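PDB 6NPS: AxyAgu115A from Amphibacillus xylanus NBRC 15112, which probably acts as a family GH115 alpha-glucuronidase, hydrolysing glucuronic acid side groups from glucuronoxylan-type hemicellulose. Local coordinates for residues A[128-142]-A[198-210]. The protein carries 3 engineered substitutions. Numbering follows the deposited sequence.
Sequences FHLSEKLGVSPLVDW and YDHVFELLLRLKG
With CG of Arg-207 anti to its own carbonyl carbon (chi1 -79°) and the chain extended as far as NE, the arginine reaches from the helix ending at 207 in between Phe-128 and Val-140. Helix 195-207 follows the first strand of the eight-stranded parallel sheet of the family's TIM-barrel domain; the contact joins it to the end of helix 120-133 and the loop that follows. CG of Arg-207 sits over the centre of the Phe-128 ring, a CH-pi contact of 3.6 Å to the centroid. Farther along, the guanidinium is sandwiched: Phe-128 CE1 lies over one face, the ring tilted 34° from the guanidinium plane, and Val-140 CG1 over the opposite face, 3.6 Å from CZ of Arg-207. Within that plane Glu-203 OE2 accepts from both NE (2.7 Å) and NH2 of Arg-207, a side-on salt bridge to a single oxygen, while NH1 forms a salt bridge with Asp-42. A methionine in place of Arg-207 would probably leave the carboxylates of Glu-203 and Asp-42 without their shared cationic partner. Beside this, Pro-138 CB rests on Leu-208 CD2 at 3.6 Å, and Leu-204 divides its methyls, CD1 against Leu-139 CD2 and CD2 over the five-membered ring of Trp-142. At the far end, His-200 ND1 donates to the syn lone pair of Asp-141 OD2 (2.9 Å, 166°), ring and carboxylate nearly coplanar. A water bridges the two segments here, donating to Asp-141 OD2 at 2.7 Å and to the backbone O of His-200 at 2.9 Å.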
ATOM      1  N   PHE A 128      46.795 -33.474  13.160  1.00 33.71           N
ATOM      2  CA  PHE A 128      45.670 -33.341  12.250  1.00 33.54           C
ATOM      3  C   PHE A 128      46.125 -33.270  10.790  1.00 35.49           C
ATOM      4  O   PHE A 128      45.326 -33.545   9.889  1.00 37.01           O
ATOM      5  CB  PHE A 128      44.857 -32.110  12.634  1.00 33.87           C
ATOM      6  CG  PHE A 128      43.983 -32.310  13.861  1.00 34.18           C
ATOM      7  CD1 PHE A 128      43.334 -33.530  14.087  1.00 33.18           C
ATOM      8  CD2 PHE A 128      43.800 -31.276  14.780  1.00 31.63           C
ATOM      9  CE1 PHE A 128      42.480 -33.703  15.199  1.00 31.99           C
ATOM     10  CE2 PHE A 128      42.958 -31.442  15.888  1.00 32.85           C
ATOM     11  CZ  PHE A 128      42.289 -32.656  16.088  1.00 31.44           C
ATOM     12  N   HIS A 129      47.383 -32.912  10.528  1.00 36.16           N
ATOM     13  CA  HIS A 129      47.898 -33.025   9.161  1.00 34.32           C
ATOM     14  C   HIS A 129      47.889 -34.482   8.705  1.00 35.89           C
ATOM     15  O   HIS A 129      47.552 -34.778   7.550  1.00 40.25           O
ATOM     16  CB  HIS A 129      49.307 -32.432   9.080  1.00 36.69           C
ATOM     17  CG  HIS A 129      49.789 -32.189   7.689  1.00 41.95           C
ATOM     18  ND1 HIS A 129      49.361 -31.124   6.922  1.00 42.36           N
ATOM     19  CD2 HIS A 129      50.692 -32.862   6.931  1.00 44.38           C
ATOM     20  CE1 HIS A 129      49.980 -31.152   5.753  1.00 46.99           C
ATOM     21  NE2 HIS A 129      50.782 -32.205   5.729  1.00 43.24           N
ATOM     22  N   LEU A 130      48.231 -35.416   9.601  1.00 34.87           N
ATOM     23  CA  LEU A 130      48.091 -36.826   9.238  1.00 36.10           C
ATOM     24  C   LEU A 130      46.644 -37.133   8.875  1.00 37.74           C
ATOM     25  O   LEU A 130      46.358 -37.757   7.840  1.00 35.65           O
ATOM     26  CB  LEU A 130      48.561 -37.724  10.389  1.00 31.59           C
ATOM     27  CG  LEU A 130      48.216 -39.217  10.219  1.00 36.59           C
ATOM     28  CD1 LEU A 130      48.693 -39.786   8.837  1.00 38.83           C
ATOM     29  CD2 LEU A 130      48.806 -40.063  11.389  1.00 36.17           C
ATOM     30  N   SER A 131      45.712 -36.654   9.708  1.00 37.47           N
ATOM     31  CA  SER A 131      44.278 -36.813   9.448  1.00 34.29           C
ATOM     32  C   SER A 131      43.888 -36.289   8.068  1.00 32.35           C
ATOM     33  O   SER A 131      43.161 -36.960   7.308  1.00 34.85           O
ATOM     34  CB  SER A 131      43.532 -36.076  10.565  1.00 41.98           C
ATOM     35  OG  SER A 131      42.299 -36.689  10.818  1.00 59.39           O
ATOM     36  N   GLU A 132      44.438 -35.128   7.709  1.00 35.10           N
ATOM     37  CA  GLU A 132      44.186 -34.517   6.402  1.00 42.71           C
ATOM     38  C   GLU A 132      44.704 -35.378   5.242  1.00 39.56           C
ATOM     39  O   GLU A 132      44.015 -35.539   4.234  1.00 36.97           O
ATOM     40  CB  GLU A 132      44.808 -33.121   6.337  1.00 58.38           C
ATOM     41  CG  GLU A 132      44.615 -32.417   5.003  1.00 80.33           C
ATOM     42  CD  GLU A 132      45.319 -31.075   4.944  1.00 97.69           C
ATOM     43  OE1 GLU A 132      45.523 -30.463   6.014  1.00102.16           O
ATOM     44  OE2 GLU A 132      45.667 -30.633   3.829  1.00103.97           O
ATOM     45  N   LYS A 133      45.910 -35.929   5.381  1.00 38.24           N
ATOM     46  CA  LYS A 133      46.462 -36.811   4.355  1.00 38.56           C
ATOM     47  C   LYS A 133      45.707 -38.132   4.245  1.00 35.74           C
ATOM     48  O   LYS A 133      45.710 -38.753   3.177  1.00 38.07           O
ATOM     49  CB  LYS A 133      47.933 -37.044   4.633  1.00 42.44           C
ATOM     50  CG  LYS A 133      48.689 -35.922   4.027  1.00 53.74           C
ATOM     51  CD  LYS A 133      50.136 -35.955   4.286  1.00 65.94           C
ATOM     52  CE  LYS A 133      50.771 -35.136   3.193  1.00 74.98           C
ATOM     53  NZ  LYS A 133      50.312 -35.548   1.809  1.00 78.36           N
ATOM     54  N   LEU A 134      45.064 -38.577   5.311  1.00 35.08           N
ATOM     55  CA  LEU A 134      44.199 -39.736   5.206  1.00 37.33           C
ATOM     56  C   LEU A 134      42.840 -39.383   4.655  1.00 41.78           C
ATOM     57  O   LEU A 134      41.997 -40.280   4.562  1.00 40.38           O
ATOM     58  CB  LEU A 134      44.011 -40.405   6.553  1.00 38.40           C
ATOM     59  CG  LEU A 134      45.327 -40.934   7.120  1.00 44.54           C
ATOM     60  CD1 LEU A 134      45.104 -41.492   8.501  1.00 45.93           C
ATOM     61  CD2 LEU A 134      45.820 -41.982   6.183  1.00 45.96           C
ATOM     62  N   GLY A 135      42.608 -38.115   4.298  1.00 38.98           N
ATOM     63  CA  GLY A 135      41.349 -37.737   3.668  1.00 38.67           C
ATOM     64  C   GLY A 135      40.247 -37.351   4.637  1.00 39.00           C
ATOM     65  O   GLY A 135      39.079 -37.309   4.246  1.00 38.47           O
ATOM     66  N   VAL A 136      40.578 -37.062   5.885  1.00 37.57           N
ATOM     67  CA  VAL A 136      39.564 -36.786   6.889  1.00 41.91           C
ATOM     68  C   VAL A 136      39.319 -35.284   6.952  1.00 41.28           C
ATOM     69  O   VAL A 136      40.252 -34.489   7.106  1.00 41.11           O
ATOM     70  CB  VAL A 136      39.985 -37.354   8.250  1.00 42.22           C
ATOM     71  CG1 VAL A 136      38.957 -37.004   9.343  1.00 40.28           C
ATOM     72  CG2 VAL A 136      40.190 -38.863   8.114  1.00 40.94           C
ATOM     73  N   SER A 137      38.062 -34.900   6.832  1.00 35.92           N
ATOM     74  CA  SER A 137      37.715 -33.496   6.846  1.00 35.25           C
ATOM     75  C   SER A 137      37.795 -32.915   8.260  1.00 34.40           C
ATOM     76  O   SER A 137      37.525 -33.613   9.238  1.00 36.01           O
ATOM     77  CB  SER A 137      36.291 -33.320   6.299  1.00 35.44           C
ATOM     78  OG  SER A 137      35.862 -31.999   6.543  1.00 38.01           O
ATOM     79  N   PRO A 138      38.132 -31.628   8.389  1.00 34.95           N
ATOM     80  CA  PRO A 138      38.017 -30.949   9.697  1.00 36.36           C
ATOM     81  C   PRO A 138      36.623 -30.999  10.306  1.00 33.95           C
ATOM     82  O   PRO A 138      36.469 -30.726  11.498  1.00 37.96           O
ATOM     83  CB  PRO A 138      38.390 -29.491   9.373  1.00 39.58           C
ATOM     84  CG  PRO A 138      39.089 -29.527   8.079  1.00 42.24           C
ATOM     85  CD  PRO A 138      38.641 -30.741   7.324  1.00 40.28           C
ATOM     86  N   LEU A 139      35.609 -31.237   9.497  1.00 31.30           N
ATOM     87  CA  LEU A 139      34.213 -31.331   9.905  1.00 32.18           C
ATOM     88  C   LEU A 139      33.775 -32.762  10.167  1.00 33.36           C
ATOM     89  O   LEU A 139      32.570 -33.006  10.337  1.00 35.90           O
ATOM     90  CB  LEU A 139      33.307 -30.713   8.832  1.00 37.38           C
ATOM     91  CG  LEU A 139      33.807 -29.377   8.265  1.00 37.67           C
ATOM     92  CD1 LEU A 139      32.911 -28.888   7.125  1.00 37.09           C
ATOM     93  CD2 LEU A 139      33.891 -28.349   9.396  1.00 38.22           C
ATOM     94  N   VAL A 140      34.726 -33.705  10.224  1.00 35.64           N
ATOM     95  CA  VAL A 140      34.398 -35.118  10.457  1.00 40.82           C
ATOM     96  C   VAL A 140      33.483 -35.286  11.675  1.00 38.99           C
ATOM     97  O   VAL A 140      32.473 -35.998  11.617  1.00 44.69           O
ATOM     98  CB  VAL A 140      35.691 -35.958  10.589  1.00 33.70           C
ATOM     99  CG1 VAL A 140      36.600 -35.426  11.701  1.00 30.72           C
ATOM    100  CG2 VAL A 140      35.341 -37.421  10.810  1.00 35.69           C
ATOM    101  N   ASP A 141      33.783 -34.611  12.764  1.00 40.27           N
ATOM    102  CA  ASP A 141      32.945 -34.708  13.956  1.00 47.16           C
ATOM    103  C   ASP A 141      31.826 -33.673  13.969  1.00 47.45           C
ATOM    104  O   ASP A 141      30.677 -34.010  14.266  1.00 49.29           O
ATOM    105  CB  ASP A 141      33.813 -34.555  15.212  1.00 57.28           C
ATOM    106  CG  ASP A 141      32.986 -34.442  16.490  1.00 72.30           C
ATOM    107  OD1 ASP A 141      32.625 -35.495  17.066  1.00 80.71           O
ATOM    108  OD2 ASP A 141      32.695 -33.301  16.914  1.00 74.13           O
ATOM    109  N   TRP A 142      32.141 -32.424  13.618  1.00 43.58           N
ATOM    110  CA  TRP A 142      31.179 -31.332  13.711  1.00 42.07           C
ATOM    111  C   TRP A 142      29.967 -31.533  12.800  1.00 45.65           C
ATOM    112  O   TRP A 142      28.827 -31.282  13.214  1.00 46.13           O
ATOM    113  CB  TRP A 142      31.862 -29.998  13.397  1.00 42.25           C
ATOM    114  CG  TRP A 142      30.881 -28.908  13.604  1.00 46.08           C
ATOM    115  CD1 TRP A 142      30.182 -28.228  12.651  1.00 45.19           C
ATOM    116  CD2 TRP A 142      30.427 -28.420  14.870  1.00 42.25           C
ATOM    117  NE1 TRP A 142      29.337 -27.326  13.253  1.00 50.25           N
ATOM    118  CE2 TRP A 142      29.473 -27.421  14.612  1.00 46.48           C
ATOM    119  CE3 TRP A 142      30.763 -28.719  16.191  1.00 44.36           C
ATOM    120  CZ2 TRP A 142      28.828 -26.719  15.633  1.00 50.57           C
ATOM    121  CZ3 TRP A 142      30.134 -28.010  17.214  1.00 50.41           C
ATOM    122  CH2 TRP A 142      29.161 -27.035  16.920  1.00 48.62           C
ATOM    123  N   TYR A 198      31.801 -28.606  24.930  1.00 37.39           N
ATOM    124  CA  TYR A 198      32.901 -27.769  24.460  1.00 36.07           C
ATOM    125  C   TYR A 198      34.026 -28.583  23.853  1.00 36.67           C
ATOM    126  O   TYR A 198      34.805 -28.037  23.069  1.00 38.41           O
ATOM    127  CB  TYR A 198      33.469 -26.878  25.594  1.00 32.62           C
ATOM    128  CG  TYR A 198      32.752 -25.521  25.587  1.00 35.10           C
ATOM    129  CD1 TYR A 198      32.951 -24.622  24.539  1.00 36.27           C
ATOM    130  CD2 TYR A 198      31.875 -25.176  26.593  1.00 30.92           C
ATOM    131  CE1 TYR A 198      32.285 -23.411  24.482  1.00 35.86           C
ATOM    132  CE2 TYR A 198      31.203 -23.956  26.577  1.00 35.38           C
ATOM    133  CZ  TYR A 198      31.410 -23.077  25.504  1.00 38.75           C
ATOM    134  OH  TYR A 198      30.768 -21.870  25.457  1.00 36.13           O
ATOM    135  N   ASP A 199      34.141 -29.861  24.215  1.00 34.69           N
ATOM    136  CA  ASP A 199      35.143 -30.710  23.584  1.00 36.15           C
ATOM    137  C   ASP A 199      34.956 -30.732  22.061  1.00 30.57           C
ATOM    138  O   ASP A 199      35.932 -30.648  21.311  1.00 35.14           O
ATOM    139  CB  ASP A 199      35.081 -32.111  24.196  1.00 40.90           C
ATOM    140  CG  ASP A 199      36.258 -32.974  23.788  1.00 56.80           C
ATOM    141  OD1 ASP A 199      36.022 -34.028  23.152  1.00 61.46           O
ATOM    142  OD2 ASP A 199      37.412 -32.603  24.085  1.00 60.26           O
ATOM    143  N   HIS A 200      33.709 -30.767  21.584  1.00 30.66           N
ATOM    144  CA  HIS A 200      33.463 -30.712  20.130  1.00 37.40           C
ATOM    145  C   HIS A 200      33.812 -29.347  19.520  1.00 38.82           C
ATOM    146  O   HIS A 200      34.288 -29.260  18.370  1.00 34.34           O
ATOM    147  CB  HIS A 200      32.004 -31.039  19.848  1.00 37.01           C
ATOM    148  CG  HIS A 200      31.586 -32.389  20.343  1.00 49.59           C
ATOM    149  ND1 HIS A 200      31.756 -33.541  19.601  1.00 52.49           N
ATOM    150  CD2 HIS A 200      31.001 -32.772  21.505  1.00 50.88           C
ATOM    151  CE1 HIS A 200      31.297 -34.575  20.284  1.00 52.27           C
ATOM    152  NE2 HIS A 200      30.837 -34.134  21.445  1.00 53.04           N
ATOM    153  N   VAL A 201      33.508 -28.268  20.242  1.00 34.83           N
ATOM    154  CA  VAL A 201      33.891 -26.924  19.811  1.00 35.85           C
ATOM    155  C   VAL A 201      35.412 -26.812  19.726  1.00 34.32           C
ATOM    156  O   VAL A 201      35.961 -26.281  18.752  1.00 35.23           O
ATOM    157  CB  VAL A 201      33.313 -25.874  20.785  1.00 38.43           C
ATOM    158  CG1 VAL A 201      33.849 -24.478  20.484  1.00 34.03           C
ATOM    159  CG2 VAL A 201      31.820 -25.895  20.723  1.00 37.01           C
ATOM    160  N   PHE A 202      36.112 -27.264  20.769  1.00 30.80           N
ATOM    161  CA  PHE A 202      37.567 -27.181  20.755  1.00 31.68           C
ATOM    162  C   PHE A 202      38.144 -27.983  19.587  1.00 34.88           C
ATOM    163  O   PHE A 202      39.104 -27.548  18.945  1.00 33.83           O
ATOM    164  CB  PHE A 202      38.171 -27.677  22.069  1.00 31.76           C
ATOM    165  CG  PHE A 202      37.725 -26.897  23.311  1.00 36.43           C
ATOM    166  CD1 PHE A 202      37.351 -25.558  23.237  1.00 38.32           C
ATOM    167  CD2 PHE A 202      37.694 -27.525  24.542  1.00 34.25           C
ATOM    168  CE1 PHE A 202      36.944 -24.865  24.383  1.00 38.02           C
ATOM    169  CE2 PHE A 202      37.281 -26.842  25.711  1.00 36.71           C
ATOM    170  CZ  PHE A 202      36.928 -25.508  25.628  1.00 37.08           C
ATOM    171  N   GLU A 203      37.587 -29.166  19.317  1.00 35.55           N
ATOM    172  CA  GLU A 203      38.105 -29.996  18.231  1.00 38.61           C
ATOM    173  C   GLU A 203      37.917 -29.311  16.886  1.00 37.93           C
ATOM    174  O   GLU A 203      38.831 -29.300  16.053  1.00 35.40           O
ATOM    175  CB  GLU A 203      37.418 -31.366  18.241  1.00 45.24           C
ATOM    176  CG  GLU A 203      37.994 -32.340  17.224  1.00 54.45           C
ATOM    177  CD  GLU A 203      37.244 -33.677  17.122  1.00 58.09           C
ATOM    178  OE1 GLU A 203      36.515 -34.062  18.072  1.00 58.02           O
ATOM    179  OE2 GLU A 203      37.423 -34.354  16.082  1.00 53.45           O
ATOM    180  N   LEU A 204      36.734 -28.730  16.656  1.00 33.53           N
ATOM    181  CA  LEU A 204      36.473 -28.034  15.408  1.00 36.77           C
ATOM    182  C   LEU A 204      37.457 -26.891  15.213  1.00 37.71           C
ATOM    183  O   LEU A 204      38.026 -26.726  14.129  1.00 38.78           O
ATOM    184  CB  LEU A 204      35.040 -27.519  15.383  1.00 31.65           C
ATOM    185  CG  LEU A 204      34.713 -26.588  14.222  1.00 34.02           C
ATOM    186  CD1 LEU A 204      34.746 -27.308  12.829  1.00 36.25           C
ATOM    187  CD2 LEU A 204      33.351 -25.935  14.426  1.00 33.18           C
ATOM    188  N   LEU A 205      37.652 -26.084  16.257  1.00 32.98           N
ATOM    189  CA  LEU A 205      38.587 -24.958  16.204  1.00 30.90           C
ATOM    190  C   LEU A 205      39.997 -25.416  15.815  1.00 30.68           C
ATOM    191  O   LEU A 205      40.636 -24.837  14.922  1.00 34.10           O
ATOM    192  CB  LEU A 205      38.636 -24.282  17.579  1.00 28.74           C
ATOM    193  CG  LEU A 205      39.638 -23.128  17.656  1.00 32.80           C
ATOM    194  CD1 LEU A 205      39.136 -21.992  16.777  1.00 30.68           C
ATOM    195  CD2 LEU A 205      39.753 -22.668  19.113  1.00 34.54           C
ATOM    196  N   LEU A 206      40.511 -26.428  16.511  1.00 28.51           N
ATOM    197  CA  LEU A 206      41.875 -26.875  16.257  1.00 30.96           C
ATOM    198  C   LEU A 206      42.003 -27.578  14.898  1.00 32.82           C
ATOM    199  O   LEU A 206      43.047 -27.476  14.246  1.00 30.34           O
ATOM    200  CB  LEU A 206      42.335 -27.800  17.381  1.00 30.47           C
ATOM    201  CG  LEU A 206      42.552 -27.184  18.775  1.00 33.37           C
ATOM    202  CD1 LEU A 206      42.721 -28.269  19.820  1.00 35.39           C
ATOM    203  CD2 LEU A 206      43.841 -26.295  18.729  1.00 33.73           C
ATOM    204  N   ARG A 207      40.966 -28.298  14.454  1.00 31.01           N
ATOM    205  CA  ARG A 207      41.051 -28.915  13.127  1.00 30.93           C
ATOM    206  C   ARG A 207      41.098 -27.862  12.033  1.00 37.12           C
ATOM    207  O   ARG A 207      41.705 -28.090  10.962  1.00 34.78           O
ATOM    208  CB  ARG A 207      39.874 -29.872  12.915  1.00 31.66           C
ATOM    209  CG  ARG A 207      40.056 -31.238  13.620  1.00 32.49           C
ATOM    210  CD  ARG A 207      38.917 -32.193  13.272  1.00 32.19           C
ATOM    211  NE  ARG A 207      38.915 -33.456  14.026  1.00 36.84           N
ATOM    212  CZ  ARG A 207      39.498 -34.593  13.611  1.00 41.17           C
ATOM    213  NH1 ARG A 207      40.174 -34.626  12.456  1.00 37.13           N
ATOM    214  NH2 ARG A 207      39.392 -35.710  14.345  1.00 40.98           N
ATOM    215  N   LEU A 208      40.453 -26.703  12.267  1.00 33.11           N
ATOM    216  CA  LEU A 208      40.533 -25.589  11.330  1.00 27.47           C
ATOM    217  C   LEU A 208      41.791 -24.753  11.545  1.00 27.61           C
ATOM    218  O   LEU A 208      41.937 -23.708  10.933  1.00 38.73           O
ATOM    219  CB  LEU A 208      39.277 -24.703  11.457  1.00 27.72           C
ATOM    220  CG  LEU A 208      37.960 -25.419  11.168  1.00 38.59           C
ATOM    221  CD1 LEU A 208      36.780 -24.480  11.398  1.00 41.26           C
ATOM    222  CD2 LEU A 208      37.935 -25.935   9.748  1.00 38.35           C
ATOM    223  N   LYS A 209      42.699 -25.213  12.389  1.00 29.57           N
ATOM    224  CA  LYS A 209      43.977 -24.561  12.687  1.00 38.86           C
ATOM    225  C   LYS A 209      43.813 -23.227  13.430  1.00 37.69           C
ATOM    226  O   LYS A 209      44.698 -22.352  13.351  1.00 34.62           O
ATOM    227  CB  LYS A 209      44.813 -24.381  11.416  1.00 43.55           C
ATOM    228  CG  LYS A 209      44.989 -25.722  10.663  1.00 54.99           C
ATOM    229  CD  LYS A 209      45.658 -25.560   9.323  1.00 58.86           C
ATOM    230  CE  LYS A 209      44.766 -24.802   8.353  1.00 64.98           C
ATOM    231  NZ  LYS A 209      43.957 -25.706   7.473  1.00 66.24           N
ATOM    232  N   GLY A 210      42.655 -23.028  14.086  1.00 33.22           N
ATOM    233  CA  GLY A 210      42.459 -21.887  14.951  1.00 26.38           C
ATOM    234  C   GLY A 210      43.107 -22.146  16.319  1.00 30.39           C
ATOM    235  O   GLY A 210      43.542 -23.265  16.662  1.00 32.18           O
TER
HETATM  236  O   HOH W   1      34.171 -31.146  16.215  1.00 40.51           O